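Local coordinates for ChiX (Serratia marcescens, PDB 5OPZ), which cleaves the L-Ala–D-Glu bond of peptidoglycan stem peptides as a zinc-dependent endopeptidase and is required for chitinase secretion, at residues V102-A105 and A106-C109; D93-A96 and Q97-V100; R69-L73 and T74-V78; R57-R61 and A62-Q66; I12-T15 and A16-E19. All blocks are in the same frame, centred on the assembly; numbering follows the deposited sequence.

Contact 1. Residues V102-A105 and A106-C109; sequences VRRA and AREC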
loop_
_atom_site.group_PDB
_atom_site.type_symbol
_atom_site.label_atom_id
_atom_site.label_comp_id
_atom_site.label_asym_id
_atom_site.label_seq_id
_atom_site.Cartn_x
_atom_site.Cartn_y
_atom_site.Cartn_z
ATOM N N VAL A 102 9.383 0.013 -0.334
ATOM C CA VAL A 102 8.661 -1.036 -0.987
ATOM C C VAL A 102 9.456 -1.627 -2.125
ATOM O O VAL A 102 9.484 -2.864 -2.263
ATOM C CB VAL A 102 7.257 -0.594 -1.441
ATOM C CG1 VAL A 102 6.587 -1.704 -2.255
ATOM C CG2 VAL A 102 6.417 -0.217 -0.255
ATOM N N ARG A 103 10.085 -0.788 -2.929
ATOM C CA ARG A 103 10.887 -1.274 -4.061
ATOM C C ARG A 103 12.068 -2.101 -3.609
ATOM O O ARG A 103 12.381 -3.124 -4.220
ATOM C CB ARG A 103 11.404 -0.058 -4.856
ATOM C CG ARG A 103 11.963 -0.202 -6.240
ATOM C CD ARG A 103 12.164 1.145 -6.983
ATOM N NE ARG A 103 10.980 1.985 -7.127
ATOM C CZ ARG A 103 10.762 3.195 -6.574
ATOM N NH1 ARG A 103 11.632 3.824 -5.769
ATOM N NH2 ARG A 103 9.621 3.812 -6.865
ATOM N N ARG A 104 12.687 -1.734 -2.506
ATOM C CA ARG A 104 13.814 -2.518 -1.980
ATOM C C ARG A 104 13.287 -3.854 -1.461
ATOM O O ARG A 104 13.834 -4.919 -1.795
ATOM C CB ARG A 104 14.514 -1.779 -0.856
ATOM C CG ARG A 104 15.564 -2.591 -0.130
ATOM C CD ARG A 104 16.166 -1.854 1.044
ATOM N NE ARG A 104 16.917 -2.787 1.858
ATOM C CZ ARG A 104 17.501 -2.486 3.012
ATOM N NH1 ARG A 104 17.440 -1.256 3.498
ATOM N NH2 ARG A 104 18.155 -3.417 3.675
ATOM N N ALA A 105 12.236 -3.858 -0.634
ATOM C CA ALA A 105 11.643 -5.105 -0.189
ATOM C C ALA A 105 11.231 -6.007 -1.334
ATOM O O ALA A 105 11.434 -7.244 -1.272
ATOM C CB ALA A 105 10.465 -4.841 0.744
ATOM N N ALA A 106 10.547 -5.419 -2.304
ATOM C CA ALA A 106 10.089 -6.179 -3.427
ATOM C C ALA A 106 11.232 -6.881 -4.117
ATOM O O ALA A 106 11.151 -8.078 -4.452
ATOM C CB ALA A 106 9.313 -5.279 -4.370
ATOM N N ARG A 107 12.287 -6.142 -4.394
ATOM C CA ARG A 107 13.455 -6.679 -5.037
ATOM C C ARG A 107 14.076 -7.820 -4.262
ATOM O O ARG A 107 14.406 -8.884 -4.817
ATOM C CB ARG A 107 14.475 -5.556 -5.182
ATOM C CG ARG A 107 15.609 -5.879 -6.119
ATOM C CD ARG A 107 16.383 -4.620 -6.475
ATOM N NE ARG A 107 16.966 -3.919 -5.338
ATOM C CZ ARG A 107 16.558 -2.725 -4.922
ATOM N NH1 ARG A 107 15.569 -2.111 -5.546
ATOM N NH2 ARG A 107 17.152 -2.134 -3.899
ATOM N N GLU A 108 14.217 -7.618 -2.967
ATOM C CA GLU A 108 14.768 -8.657 -2.110
ATOM C C GLU A 108 13.930 -9.938 -2.177
ATOM O O GLU A 108 14.488 -11.024 -2.087
ATOM C CB GLU A 108 14.858 -8.148 -0.685
ATOM C CG GLU A 108 16.005 -7.158 -0.505
ATOM C CD GLU A 108 16.074 -6.582 0.866
ATOM O OE1 GLU A 108 15.285 -7.042 1.726
ATOM O OE2 GLU A 108 16.892 -5.668 1.032
ATOM N N CYS A 109 12.607 -9.796 -2.316
ATOM C CA CYS A 109 11.697 -10.946 -2.372
ATOM C C CYS A 109 11.522 -11.524 -3.749
ATOM O O CYS A 109 10.849 -12.551 -3.908
ATOM C CB CYS A 109 10.306 -10.567 -1.831
ATOM S SG CYS A 109 10.282 -10.150 -0.072
#
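The backbone N of Ala-106 donates to Val-102 O at 2.8 Å, the shortest hydrogen bond between residues 102-105 and 106-109. Three more bonds of the same i to i+4 kind follow it, from Arg-107, Glu-108 and Cys-109. On the exposed side of the helix one side-chain pair repeats the spacing. Arg-104 NE gives its N-H to Glu-108 OE2 at 3.0 Å in a nearly straight salt bridge, with an angle of 170° at the hydrogen. The oxygen lies at the edge of the guanidinium, near its plane. The N-H comes on the syn side of OE2 but tilted out of the carboxylate plane. The two flat groups are steeply turned, 73° apart. Arg-104 reaches this place with an extended chain, its CG swung away from the backbone N (chi1 172°). The other carboxylate oxygen, OE1, is hydrogen-bonded to the hydroxyl of Tyr-39. That ring also makes a cation-pi contact with Arg-104. Arg-103 leads away to a salt bridge with Glu-118. Ala-105 and Ala-106 are buried, Ala-105 on Leu-35 of helix 27-39 and Ala-106 on Val-113 of strand 113-115. This is an amphipathic alpha-helix with an i to i+4 Arg-Glu salt bridge on its exposed side.

Contact 2. Residues D93-A96 and Q97-V100; sequences DYYA and QIAV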
loop_
_atom_site.group_PDB
_atom_site.type_symbol
_atom_site.label_atom_id
_atom_site.label_comp_id
_atom_site.label_asym_id
_atom_site.label_seq_id
_atom_site.Cartn_x
_atom_site.Cartn_y
_atom_site.Cartn_z
ATOM N N ASP A 93 5.959 13.582 -1.147
ATOM C CA ASP A 93 7.300 13.140 -0.831
ATOM C C ASP A 93 7.353 11.992 0.155
ATOM O O ASP A 93 8.230 11.134 0.070
ATOM C CB ASP A 93 8.212 14.300 -0.360
ATOM C CG ASP A 93 8.825 15.008 -1.497
ATOM O OD1 ASP A 93 9.261 14.314 -2.419
ATOM O OD2 ASP A 93 8.842 16.241 -1.470
ATOM N N TYR A 94 6.398 11.947 1.072
ATOM C CA TYR A 94 6.337 10.848 2.024
ATOM C C TYR A 94 6.093 9.515 1.303
ATOM O O TYR A 94 6.714 8.498 1.615
ATOM C CB TYR A 94 5.263 11.084 3.076
ATOM C CG TYR A 94 5.523 12.205 4.077
ATOM C CD1 TYR A 94 6.640 12.163 4.888
ATOM C CD2 TYR A 94 4.633 13.218 4.268
ATOM C CE1 TYR A 94 6.893 13.115 5.816
ATOM C CE2 TYR A 94 4.870 14.225 5.186
ATOM C CZ TYR A 94 6.014 14.174 5.945
ATOM O OH TYR A 94 6.200 15.146 6.887
ATOM N N TYR A 95 5.176 9.549 0.336
ATOM C CA TYR A 95 4.855 8.358 -0.453
ATOM C C TYR A 95 6.000 7.958 -1.353
ATOM O O TYR A 95 6.251 6.760 -1.543
ATOM C CB TYR A 95 3.546 8.597 -1.264
ATOM C CG TYR A 95 2.415 8.759 -0.297
ATOM C CD1 TYR A 95 2.131 10.002 0.275
ATOM C CD2 TYR A 95 1.719 7.660 0.180
ATOM C CE1 TYR A 95 1.228 10.123 1.284
ATOM C CE2 TYR A 95 0.772 7.784 1.148
ATOM C CZ TYR A 95 0.533 9.033 1.729
ATOM O OH TYR A 95 -0.360 9.111 2.785
ATOM N N ALA A 96 6.761 8.925 -1.871
ATOM C CA ALA A 96 7.978 8.586 -2.632
ATOM C C ALA A 96 8.980 7.822 -1.764
ATOM O O ALA A 96 9.635 6.877 -2.232
ATOM C CB ALA A 96 8.579 9.809 -3.281
ATOM N N GLN A 97 9.080 8.249 -0.511
ATOM C CA GLN A 97 10.004 7.564 0.394
ATOM C C GLN A 97 9.525 6.201 0.760
ATOM O O GLN A 97 10.340 5.276 0.866
ATOM C CB GLN A 97 10.243 8.413 1.637
ATOM C CG GLN A 97 11.034 9.685 1.363
ATOM C CD GLN A 97 11.450 10.405 2.619
ATOM O OE1 GLN A 97 12.261 9.899 3.351
ATOM N NE2 GLN A 97 10.898 11.597 2.851
ATOM N N ILE A 98 8.229 6.087 1.023
ATOM C CA ILE A 98 7.639 4.765 1.249
ATOM C C ILE A 98 7.934 3.849 0.057
ATOM O O ILE A 98 8.270 2.659 0.242
ATOM C CB ILE A 98 6.135 4.798 1.589
ATOM C CG1 ILE A 98 5.934 5.543 2.895
ATOM C CG2 ILE A 98 5.536 3.398 1.634
ATOM C CD1 ILE A 98 4.536 6.077 3.063
ATOM N N ALA A 99 7.749 4.349 -1.159
ATOM C CA ALA A 99 7.959 3.531 -2.337
ATOM C C ALA A 99 9.412 3.090 -2.474
ATOM O O ALA A 99 9.636 2.029 -3.029
ATOM C CB ALA A 99 7.489 4.251 -3.581
ATOM N N VAL A 100 10.391 3.871 -2.006
ATOM C CA VAL A 100 11.800 3.394 -1.998
ATOM C C VAL A 100 11.882 2.096 -1.181
ATOM O O VAL A 100 12.547 1.125 -1.584
ATOM C CB VAL A 100 12.755 4.441 -1.412
ATOM C CG1 VAL A 100 14.131 3.909 -1.091
ATOM C CG2 VAL A 100 12.848 5.586 -2.386
#
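The ring of Tyr-95 meets Ile-98 CD1 obliquely, CD2 to CD1 4.3 Å. Both belong to the buried side of helix 92-109, an alpha-helix that packs here against strand 77-82 of the antiparallel sheet. Val-80 and Val-81 of that strand touch the Tyr-95 ring, and Trp-90 also lies against it. The phenol oxygen is held by the backbone, through hydrogen bonds with Ser-89 O and Ala-82 N. These bonds limit how the ring can shift. Ile-98 touches Ala-82 of the same strand. Its CG1 lies anti to the carbonyl carbon (chi1 -63°), which turns that branch back along the helix to 3.3 Å from Tyr-94 O. The same oxygen accepts the backbone N-H of Ile-98 at 2.9 Å. The other side is less covered, and there Gln-97 runs back beside the first turn, its CG 3.4 Å from Asp-93 O, while its side chain also touches Val-42. Four i to i+4 backbone bonds join residues 93-96 to 97-100. The last is Val-100 N to Ala-96 O, 3.1 Å long, and Val-100 CG2 comes to 3.5 Å from the same Ala-96 oxygen.

Contact 3. Residues R69-L73 and T74-V78; sequences RSRHL and TGHAV. With ZN (zinc ion), chain C.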
loop_
_atom_site.group_PDB
_atom_site.type_symbol
_atom_site.label_atom_id
_atom_site.label_comp_id
_atom_site.label_asym_id
_atom_site.label_seq_id
_atom_site.Cartn_x
_atom_site.Cartn_y
_atom_site.Cartn_z
ATOM N N ARG A 69 -13.424 -4.345 -11.848
ATOM C CA ARG A 69 -12.215 -5.136 -11.713
ATOM C C ARG A 69 -11.187 -4.284 -10.978
ATOM O O ARG A 69 -10.791 -3.204 -11.428
ATOM C CB ARG A 69 -11.707 -5.556 -13.089
ATOM C CG ARG A 69 -10.492 -6.491 -13.086
ATOM C CD ARG A 69 -10.232 -6.954 -14.541
ATOM N NE ARG A 69 -8.871 -6.813 -15.080
ATOM C CZ ARG A 69 -8.045 -7.801 -15.432
ATOM N NH1 ARG A 69 -8.345 -9.089 -15.240
ATOM N NH2 ARG A 69 -6.857 -7.499 -15.965
ATOM N N SER A 70 -10.822 -4.715 -9.798
ATOM C CA SER A 70 -9.784 -4.033 -9.008
ATOM C C SER A 70 -8.901 -5.067 -8.370
ATOM O O SER A 70 -9.396 -6.066 -7.819
ATOM C CB SER A 70 -10.395 -3.186 -7.899
ATOM O OG SER A 70 -9.441 -2.801 -6.924
ATOM N N ARG A 71 -7.613 -4.791 -8.348
ATOM C CA ARG A 71 -6.680 -5.656 -7.638
ATOM C C ARG A 71 -6.988 -5.687 -6.145
ATOM O O ARG A 71 -6.628 -6.615 -5.457
ATOM C CB ARG A 71 -5.263 -5.213 -7.900
ATOM C CG ARG A 71 -4.803 -5.291 -9.351
ATOM C CD ARG A 71 -3.793 -6.406 -9.581
ATOM N NE ARG A 71 -4.428 -7.706 -9.556
ATOM C CZ ARG A 71 -3.778 -8.830 -9.758
ATOM N NH1 ARG A 71 -2.458 -8.827 -9.894
ATOM N NH2 ARG A 71 -4.444 -9.964 -9.858
ATOM N N HIS A 72 -7.675 -4.668 -5.605
ATOM C CA HIS A 72 -8.014 -4.736 -4.202
ATOM C C HIS A 72 -9.035 -5.789 -3.839
ATOM O O HIS A 72 -9.074 -6.216 -2.697
ATOM C CB HIS A 72 -8.559 -3.403 -3.697
ATOM C CG HIS A 72 -7.542 -2.321 -3.506
ATOM N ND1 HIS A 72 -6.835 -2.160 -2.334
ATOM C CD2 HIS A 72 -7.136 -1.308 -4.316
ATOM C CE1 HIS A 72 -6.027 -1.126 -2.424
ATOM N NE2 HIS A 72 -6.197 -0.581 -3.610
ATOM N N LEU A 73 -9.889 -6.157 -4.801
ATOM C CA LEU A 73 -10.921 -7.117 -4.519
ATOM C C LEU A 73 -10.428 -8.513 -4.247
ATOM O O LEU A 73 -11.069 -9.254 -3.520
ATOM C CB LEU A 73 -11.902 -7.197 -5.702
ATOM C CG LEU A 73 -12.798 -5.978 -5.916
ATOM C CD1 LEU A 73 -13.633 -6.139 -7.159
ATOM C CD2 LEU A 73 -13.701 -5.780 -4.742
ATOM N N THR A 74 -9.299 -8.857 -4.857
ATOM C CA THR A 74 -8.787 -10.215 -4.859
ATOM C C THR A 74 -7.597 -10.379 -3.896
ATOM O O THR A 74 -7.063 -11.451 -3.780
ATOM C CB THR A 74 -8.366 -10.572 -6.288
ATOM O OG1 THR A 74 -7.495 -9.538 -6.772
ATOM C CG2 THR A 74 -9.552 -10.731 -7.218
ATOM N N GLY A 75 -7.206 -9.324 -3.185
ATOM C CA GLY A 75 -6.078 -9.377 -2.291
ATOM C C GLY A 75 -4.756 -8.936 -2.870
ATOM O O GLY A 75 -3.729 -9.116 -2.241
ATOM N N HIS A 76 -4.750 -8.356 -4.076
ATOM C CA HIS A 76 -3.503 -8.065 -4.780
ATOM C C HIS A 76 -3.034 -6.598 -4.647
ATOM O O HIS A 76 -2.071 -6.220 -5.359
ATOM C CB HIS A 76 -3.580 -8.477 -6.244
ATOM C CG HIS A 76 -3.770 -9.943 -6.454
ATOM N ND1 HIS A 76 -5.010 -10.540 -6.435
ATOM C CD2 HIS A 76 -2.883 -10.928 -6.732
ATOM C CE1 HIS A 76 -4.872 -11.825 -6.692
ATOM N NE2 HIS A 76 -3.595 -12.091 -6.857
ATOM N N ALA A 77 -3.661 -5.794 -3.786
ATOM C CA ALA A 77 -3.256 -4.401 -3.666
ATOM C C ALA A 77 -3.450 -3.886 -2.268
ATOM O O ALA A 77 -4.270 -4.379 -1.507
ATOM C CB ALA A 77 -4.059 -3.564 -4.644
ATOM N N VAL A 78 -2.663 -2.879 -1.927
ATOM C CA VAL A 78 -2.816 -2.105 -0.699
ATOM C C VAL A 78 -2.714 -0.627 -1.043
ATOM O O VAL A 78 -1.980 -0.242 -1.963
ATOM C CB VAL A 78 -1.761 -2.464 0.376
ATOM C CG1 VAL A 78 -1.933 -3.919 0.800
ATOM C CG2 VAL A 78 -0.364 -2.218 -0.117
HETATM ZN ZN ZN C . -5.420 1.273 -4.278
HETATM O O HOH W 1 -7.070 -8.792 -9.369
HETATM O O HOH W 2 -6.209 -6.414 -1.754
#
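His-72 NE2 binds the zinc ion at 2.1 Å, and Ala-77 CB touches the same imidazole across the turn. The methyl sits over the centre of one ring face, 3.7 Å from the centroid, in a CH-pi contact only 2° off the ring normal. Asp-79 and His-127 are the other protein ligands of the metal. The rotation of the His-72 ring is set from its far nitrogen, because ND1 is hydrogen-bonded to Gly-49 O. This bond would probably make the imidazole a stronger electron donor to zinc. The backbone of His-72 is steadied in turn. Its N-H goes to Ser-70 OG in an ST turn, and water 2 links His-72 O to Ala-77 O.

The next shell is a flat stack. The Arg-71 guanidinium lies on the His-76 ring, centres 3.9 Å apart and planes at 3°, with NH2 over the ring. Bends at chi2 (-109°) and chi3 fold the arginine chain over the histidine. NH1 and NH2 also bond Leu-130 O and Tyr-135 O, which hold the guanidinium in place, and water 1 joins NE to Thr-74 OG1. That hydroxyl lies 2.7 Å from His-76 ND1, in a hydrogen bond where either could donate. His-76 N closes the turn onto Arg-71 O at 2.9 Å, while Gly-75 takes a positive phi. The HxxxxxxD spacing of His-72 and Asp-79, with His-127 farther on, is typical of the zinc site of MD-clan (LAS-type) peptidases.

Contact 4. Residues R57-R61 and A62-Q66; sequences REMVR and AGSSQ
A Schellman motif ends helix 53-62, and Met-59 O is its focal acceptor. Ser-64 N donates to this oxygen at 2.9 Å. Gly-63 N reaches Val-60 O in the inner bond of the pair, weak at 3.3 Å. Met-59 O also receives weak bonds from Gly-63 N and Ser-65 N, so three successive N-H groups converge on one carbonyl. Just before this, Ala-62 N still makes a regular helical bond to Glu-58 O at 3.0 Å.

Gly-63 is the C-prime residue. Its positive phi of 97°, a backbone shape that suits glycine, turns the chain out of the helix. The side chains fit round the reversal. Ser-64 OG stands between its own backbone N and carbonyl carbon (chi1 47°), which brings it alongside Met-59 CB at 3.7 Å. Beyond CG, the methionine bends at chi3. Its side chain touches Arg-51 and lies about 7 Å from the zinc ion.

This Schellman turn lets the chain leave the helix for the loop that leads on to strand 77-82. The returning chain is tied to the last turn at Val-60. Val-60 CA makes a CA-H...O contact with Ser-65 O, 3.5 Å from CA to O and almost straight, 174° at the hydrogen. Water 3 donates both to Val-60 O and to that same Ser-65 O. Val-60 CG2 also lies beside the Ser-65 oxygen, at 3.9 Å. Ser-65 OG is hydrogen-bonded to Thr-67 O.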
loop_
_atom_site.group_PDB
_atom_site.type_symbol
_atom_site.label_atom_id
_atom_site.label_comp_id
_atom_site.label_asym_id
_atom_site.label_seq_id
_atom_site.Cartn_x
_atom_site.Cartn_y
_atom_site.Cartn_z
ATOM N N ARG A 57 -18.216 -1.051 -6.320
ATOM C CA ARG A 57 -19.374 -0.592 -7.092
ATOM C C ARG A 57 -19.686 0.876 -6.795
ATOM O O ARG A 57 -20.034 1.621 -7.703
ATOM C CB ARG A 57 -20.554 -1.476 -6.701
ATOM C CG ARG A 57 -21.872 -1.076 -7.311
ATOM C CD ARG A 57 -22.957 -2.061 -7.017
ATOM N NE ARG A 57 -22.619 -3.433 -7.452
ATOM C CZ ARG A 57 -22.329 -4.479 -6.672
ATOM N NH1 ARG A 57 -22.423 -4.410 -5.357
ATOM N NH2 ARG A 57 -21.966 -5.628 -7.233
ATOM N N GLU A 58 -19.551 1.258 -5.526
ATOM C CA GLU A 58 -19.708 2.644 -5.161
ATOM C C GLU A 58 -18.683 3.567 -5.843
ATOM O O GLU A 58 -19.067 4.668 -6.298
ATOM C CB GLU A 58 -19.656 2.790 -3.649
ATOM C CG GLU A 58 -19.823 4.165 -3.008
ATOM C CD GLU A 58 -19.433 4.177 -1.523
ATOM O OE1 GLU A 58 -18.954 3.164 -0.971
ATOM O OE2 GLU A 58 -19.629 5.219 -0.911
ATOM N N MET A 59 -17.435 3.135 -5.951
ATOM C CA MET A 59 -16.436 3.915 -6.643
ATOM C C MET A 59 -16.741 4.091 -8.117
ATOM O O MET A 59 -16.519 5.167 -8.669
ATOM C CB MET A 59 -15.077 3.278 -6.460
ATOM C CG MET A 59 -14.572 3.357 -5.036
ATOM S SD MET A 59 -13.113 2.394 -4.709
ATOM C CE MET A 59 -11.936 3.305 -5.732
ATOM N N VAL A 60 -17.230 3.005 -8.740
ATOM C CA VAL A 60 -17.602 3.060 -10.144
ATOM C C VAL A 60 -18.786 4.020 -10.337
ATOM O O VAL A 60 -18.777 4.842 -11.251
ATOM C CB VAL A 60 -17.918 1.675 -10.697
ATOM C CG1 VAL A 60 -18.491 1.768 -12.107
ATOM C CG2 VAL A 60 -16.646 0.849 -10.671
ATOM N N ARG A 61 -19.809 3.910 -9.488
ATOM C CA ARG A 61 -20.963 4.852 -9.591
ATOM C C ARG A 61 -20.546 6.293 -9.437
ATOM O O ARG A 61 -21.123 7.167 -10.112
ATOM C CB ARG A 61 -22.017 4.612 -8.518
ATOM C CG ARG A 61 -22.822 3.360 -8.753
ATOM C CD ARG A 61 -23.694 2.945 -7.575
ATOM N NE ARG A 61 -24.665 1.898 -7.911
ATOM C CZ ARG A 61 -25.245 1.098 -7.009
ATOM N NH1 ARG A 61 -24.933 1.272 -5.716
ATOM N NH2 ARG A 61 -26.165 0.186 -7.366
ATOM N N ALA A 62 -19.613 6.567 -8.520
ATOM C CA ALA A 62 -19.201 7.929 -8.223
ATOM C C ALA A 62 -18.131 8.442 -9.182
ATOM O O ALA A 62 -17.931 9.628 -9.258
ATOM C CB ALA A 62 -18.697 7.955 -6.800
ATOM N N GLY A 63 -17.492 7.543 -9.948
ATOM C CA GLY A 63 -16.546 7.921 -10.945
ATOM C C GLY A 63 -15.096 7.878 -10.555
ATOM O O GLY A 63 -14.267 8.285 -11.333
ATOM N N SER A 64 -14.755 7.313 -9.389
ATOM C CA SER A 64 -13.367 7.252 -9.004
ATOM C C SER A 64 -12.684 5.944 -9.471
ATOM O O SER A 64 -11.472 5.818 -9.269
ATOM C CB SER A 64 -13.189 7.527 -7.517
ATOM O OG SER A 64 -14.072 6.812 -6.725
ATOM N N SER A 65 -13.435 5.041 -10.114
ATOM C CA SER A 65 -12.844 3.973 -10.894
ATOM C C SER A 65 -13.686 3.764 -12.124
ATOM O O SER A 65 -14.886 4.038 -12.107
ATOM C CB SER A 65 -12.750 2.695 -10.075
ATOM O OG SER A 65 -12.350 1.600 -10.849
ATOM N N GLN A 66 -13.058 3.322 -13.216
ATOM C CA GLN A 66 -13.855 2.969 -14.380
ATOM C C GLN A 66 -14.441 1.562 -14.365
ATOM O O GLN A 66 -15.407 1.297 -15.072
ATOM C CB GLN A 66 -13.061 3.229 -15.668
ATOM C CG GLN A 66 -13.002 4.709 -15.998
ATOM C CD GLN A 66 -12.523 4.966 -17.402
ATOM O OE1 GLN A 66 -11.538 4.367 -17.853
ATOM N NE2 GLN A 66 -13.205 5.844 -18.103
HETATM O O HOH W 3 -17.120 5.172 -13.432
#

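Contact 5. Residues I12-T15 and A16-E19; sequences IRFT and ARSE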
loop_
_atom_site.group_PDB
_atom_site.type_symbol
_atom_site.label_atom_id
_atom_site.label_comp_id
_atom_site.label_asym_id
_atom_site.label_seq_id
_atom_site.Cartn_x
_atom_site.Cartn_y
_atom_site.Cartn_z
ATOM N N ILE A 12 9.762 4.944 15.203
ATOM C CA ILE A 12 8.297 4.913 15.049
ATOM C C ILE A 12 7.929 4.045 13.843
ATOM O O ILE A 12 8.376 4.301 12.739
ATOM C CB ILE A 12 7.694 6.305 14.868
ATOM C CG1 ILE A 12 7.936 7.126 16.126
ATOM C CG2 ILE A 12 6.210 6.191 14.589
ATOM C CD1 ILE A 12 7.682 8.604 15.918
ATOM N N ARG A 13 7.200 2.948 14.106
ATOM C CA ARG A 13 6.712 2.038 13.055
ATOM C C ARG A 13 5.295 1.622 13.440
ATOM O O ARG A 13 5.020 1.323 14.607
ATOM C CB ARG A 13 7.611 0.798 12.915
ATOM C CG ARG A 13 8.964 1.044 12.324
ATOM C CD ARG A 13 9.728 -0.232 12.069
ATOM N NE ARG A 13 11.011 0.036 11.446
ATOM C CZ ARG A 13 12.161 0.257 12.095
ATOM N NH1 ARG A 13 12.228 0.321 13.424
ATOM N NH2 ARG A 13 13.278 0.463 11.390
ATOM N N PHE A 14 4.390 1.578 12.454
ATOM C CA PHE A 14 2.984 1.159 12.683
ATOM C C PHE A 14 2.734 -0.297 12.304
ATOM O O PHE A 14 1.901 -0.640 11.496
ATOM C CB PHE A 14 1.982 2.104 11.965
ATOM C CG PHE A 14 1.896 3.432 12.620
ATOM C CD1 PHE A 14 2.813 4.438 12.349
ATOM C CD2 PHE A 14 0.949 3.623 13.623
ATOM C CE1 PHE A 14 2.763 5.628 13.051
ATOM C CE2 PHE A 14 0.885 4.824 14.316
ATOM C CZ PHE A 14 1.812 5.817 14.026
ATOM N N THR A 15 3.494 -1.174 12.937
ATOM C CA THR A 15 3.462 -2.606 12.658
ATOM C C THR A 15 2.105 -3.181 12.908
ATOM O O THR A 15 1.553 -3.860 12.037
ATOM C CB THR A 15 4.518 -3.347 13.495
ATOM O OG1 THR A 15 5.777 -2.717 13.262
ATOM C CG2 THR A 15 4.619 -4.814 13.137
ATOM N N ALA A 16 1.584 -3.021 14.112
ATOM C CA ALA A 16 0.372 -3.713 14.492
ATOM C C ALA A 16 -0.830 -3.220 13.664
ATOM O O ALA A 16 -1.645 -4.045 13.186
ATOM C CB ALA A 16 0.115 -3.576 15.979
ATOM N N ARG A 17 -0.933 -1.903 13.451
ATOM C CA ARG A 17 -1.977 -1.340 12.638
ATOM C C ARG A 17 -1.943 -1.892 11.229
ATOM O O ARG A 17 -2.974 -2.224 10.649
ATOM C CB ARG A 17 -1.856 0.168 12.623
ATOM C CG ARG A 17 -3.133 0.841 12.230
ATOM C CD ARG A 17 -3.003 2.342 12.336
ATOM N NE ARG A 17 -2.883 2.801 13.717
ATOM C CZ ARG A 17 -2.994 4.065 14.104
ATOM N NH1 ARG A 17 -3.216 5.023 13.207
ATOM N NH2 ARG A 17 -2.893 4.379 15.397
ATOM N N SER A 18 -0.753 -1.960 10.654
ATOM C CA SER A 18 -0.575 -2.408 9.288
ATOM C C SER A 18 -0.920 -3.879 9.156
ATOM O O SER A 18 -1.615 -4.278 8.232
ATOM C CB SER A 18 0.866 -2.245 8.844
ATOM O OG SER A 18 1.196 -0.883 8.713
ATOM N N GLU A 19 -0.441 -4.693 10.095
ATOM C CA GLU A 19 -0.683 -6.145 10.073
ATOM C C GLU A 19 -2.172 -6.446 10.116
ATOM O O GLU A 19 -2.671 -7.312 9.375
ATOM C CB GLU A 19 0.157 -6.834 11.160
ATOM C CG GLU A 19 1.672 -6.643 10.835
ATOM C CD GLU A 19 2.666 -7.400 11.691
ATOM O OE1 GLU A 19 2.278 -7.827 12.800
ATOM O OE2 GLU A 19 3.826 -7.566 11.216
#
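Phe-14 O takes two hydrogen bonds from Ser-18, one from the backbone N at 3.1 Å and one from OG at 2.9 Å. They come from opposite faces of the carbonyl plane. Phe-14 is the N-cap residue of helix 15-21, and its carbonyl begins the i to i+4 bonds of that helix. This is the tight side of the contact. Ser-18 is buried and its side chain rests on Ser-45 of strand 44-48. With OG beside its own backbone N (chi1 -69°), the hydroxyl turns back to the carbonyl one turn earlier.

Phe-14 and Arg-17 form a looser side, where Arg-17 is exposed to solvent. Their side chains run next to each other and point the same way. CD2 and CE2 of the phenyl lie over one guanidinium face, with CD2 3.9 Å from Arg-17 NE. The two planes are 60° apart, so they do not stack flat. Met-83 touches both side chains, and Pro-43 touches Phe-14.

Thr-15 and Glu-19 also lie side by side, round the helix from that pair, and pack closely. Glu-19 N donates to Thr-15 O at 2.9 Å. The carboxylate is held outside the turn by a salt bridge from OE2 to Arg-34 NE. Its aliphatic part stays close to the backbone, with CG 3.0 Å from Thr-15 O. The Thr-15 methyl CG2 lies 3.4 Å from Glu-19 OE2.

In the fold
Contact 3 supplies His-72, one of the three protein ligands of the zinc; Asp-79 follows it directly in the chain. Contact 4 comes just before contact 3, with two residues between and their centres 15 Å apart, and the side chain of Met-59 is about 7 Å from the metal. Contacts 2 and 1 follow one another on helix 92-109, their centres 14 Å apart. The side chains of Tyr-95 and Val-102 are about 10 Å and about 13 Å from the zinc. Strand 77-82 begins in contact 3, and its far end packs against contact 2. Contact 5 lies across the chain's centre from contact 4, about 30 Å between centres.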